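PDB 1RH1: colicin-B from Escherichia coli, which forms channels in the cytoplasmic membrane of Escherichia coli and closely related bacteria, depolarising it and dissipating the cell's energy. Local coordinates for residues T323-V328 and A460-S465. Residues are numbered along the deposited sequence; the frame is centred on the assembly and turned at random.
Sequences TKTSEV and ALSLFS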
# COMPACT_ATOMS: atom_id res chain seq x y z
N THR A 323 -11.35 -10.80 -15.42
CA THR A 323 -12.74 -10.39 -15.60
C THR A 323 -13.17 -10.59 -17.04
O THR A 323 -14.27 -11.09 -17.24
CB THR A 323 -13.04 -8.93 -15.27
OG1 THR A 323 -12.35 -8.12 -16.21
CG2 THR A 323 -12.67 -8.61 -13.83
N LYS A 324 -12.36 -10.25 -18.04
CA LYS A 324 -12.72 -10.57 -19.41
C LYS A 324 -12.87 -12.09 -19.57
O LYS A 324 -13.82 -12.51 -20.23
CB LYS A 324 -11.67 -10.05 -20.38
CG LYS A 324 -12.01 -10.12 -21.88
CD LYS A 324 -13.28 -9.33 -22.17
CE LYS A 324 -13.53 -8.98 -23.63
NZ LYS A 324 -13.81 -10.13 -24.47
N THR A 325 -12.04 -12.97 -18.96
CA THR A 325 -12.19 -14.41 -19.16
C THR A 325 -13.54 -14.89 -18.66
O THR A 325 -14.26 -15.58 -19.37
CB THR A 325 -11.07 -15.16 -18.43
OG1 THR A 325 -9.88 -14.77 -19.09
CG2 THR A 325 -11.16 -16.66 -18.53
N SER A 326 -13.88 -14.45 -17.45
CA SER A 326 -15.15 -14.73 -16.80
C SER A 326 -16.31 -14.44 -17.74
O SER A 326 -17.15 -15.30 -17.99
CB SER A 326 -15.24 -13.87 -15.57
OG SER A 326 -16.37 -14.21 -14.81
N GLU A 327 -16.30 -13.26 -18.35
CA GLU A 327 -17.34 -12.82 -19.26
C GLU A 327 -17.40 -13.71 -20.48
O GLU A 327 -18.49 -14.12 -20.87
CB GLU A 327 -16.99 -11.39 -19.57
CG GLU A 327 -17.88 -10.51 -20.42
CD GLU A 327 -17.20 -9.17 -20.71
OE1 GLU A 327 -16.79 -8.93 -21.86
OE2 GLU A 327 -17.05 -8.36 -19.78
N VAL A 328 -16.26 -14.09 -21.06
CA VAL A 328 -16.22 -14.96 -22.24
C VAL A 328 -16.69 -16.37 -21.90
O VAL A 328 -17.40 -17.01 -22.66
CB VAL A 328 -14.79 -14.99 -22.79
CG1 VAL A 328 -14.68 -15.97 -23.94
CG2 VAL A 328 -14.42 -13.61 -23.28
N ALA A 460 -2.18 -17.51 -16.98
CA ALA A 460 -2.15 -18.67 -17.86
C ALA A 460 -3.52 -19.31 -18.02
O ALA A 460 -3.79 -19.93 -19.05
CB ALA A 460 -1.21 -19.71 -17.35
N LEU A 461 -4.38 -19.19 -17.01
CA LEU A 461 -5.74 -19.71 -17.10
C LEU A 461 -6.54 -18.83 -18.06
O LEU A 461 -7.31 -19.35 -18.86
CB LEU A 461 -6.46 -19.67 -15.78
CG LEU A 461 -7.02 -20.95 -15.19
CD1 LEU A 461 -7.92 -20.51 -14.07
CD2 LEU A 461 -7.79 -21.81 -16.18
N SER A 462 -6.37 -17.51 -17.99
CA SER A 462 -7.10 -16.60 -18.84
C SER A 462 -6.81 -16.81 -20.30
O SER A 462 -7.72 -17.21 -21.00
CB SER A 462 -6.78 -15.21 -18.45
OG SER A 462 -7.42 -15.05 -17.21
N LEU A 463 -5.57 -16.63 -20.78
CA LEU A 463 -5.17 -16.91 -22.16
C LEU A 463 -5.69 -18.23 -22.69
O LEU A 463 -6.20 -18.26 -23.79
CB LEU A 463 -3.67 -16.89 -22.19
CG LEU A 463 -2.87 -17.18 -23.42
CD1 LEU A 463 -3.16 -16.21 -24.54
CD2 LEU A 463 -1.42 -17.03 -23.04
N PHE A 464 -5.65 -19.30 -21.92
CA PHE A 464 -6.13 -20.58 -22.36
C PHE A 464 -7.63 -20.59 -22.52
O PHE A 464 -8.17 -21.09 -23.50
CB PHE A 464 -5.75 -21.62 -21.38
CG PHE A 464 -6.16 -23.02 -21.79
CD1 PHE A 464 -5.55 -23.63 -22.88
CD2 PHE A 464 -7.15 -23.68 -21.07
CE1 PHE A 464 -5.93 -24.91 -23.24
CE2 PHE A 464 -7.52 -24.97 -21.45
CZ PHE A 464 -6.91 -25.58 -22.53
N SER A 465 -8.29 -20.06 -21.49
CA SER A 465 -9.74 -19.99 -21.48
C SER A 465 -10.24 -19.00 -22.51
O SER A 465 -11.16 -19.33 -23.23
CB SER A 465 -10.23 -19.59 -20.12
OG SER A 465 -9.79 -20.52 -19.15
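Thr325 meets Ser462 and Ser465 in a small, buried helix-helix contact within the pore-forming domain, where the long helix 291-340 passes helix 457-472, part of a predicted transmembrane stretch. The two segments run in broadly the same direction, and their backbones come close at Thr325 and Ser462, whose CA atoms are 5.6 Å apart. This approach is consistent with the small side chains where the helices meet, one threonine bridging to two serines a helical turn apart. Its two branches divide the work. The hydroxyl faces Ser462: Thr325 OG1 is 3.1 Å from Ser462 OG, a weak hydrogen bond at most, and 3.2 Å from Ser462 CB. The methyl goes to the next turn, with Thr325 CG2 packing 3.5 Å from Ser465 CB. With chi1 at -65°, OG1 sits beside the backbone N of Thr325, from where it also hydrogen-bonds Val321 O one turn back, its stronger polar partner. The weak contacts of Ser462 OG with Thr325 OG1, Val321 O and Ala458 O compete for its single proton, so the hydroxyl pair lies near carbonyls of both helices. Ser465 turns its hydroxyl back onto its own helix: Ser465 OG bonds Leu461 O at 2.8 Å, on the face of that carbonyl opposite the one met by Ser465 N. Helix 342-357 closes one flank, Ile355 touching both Thr325 and Ser465. Further along helix 457-472, Leu466 packs on Thr325 and Val328, while helix 441-452 lies against Leu463 and Phe464 through Trp450, Leu443 and Val447.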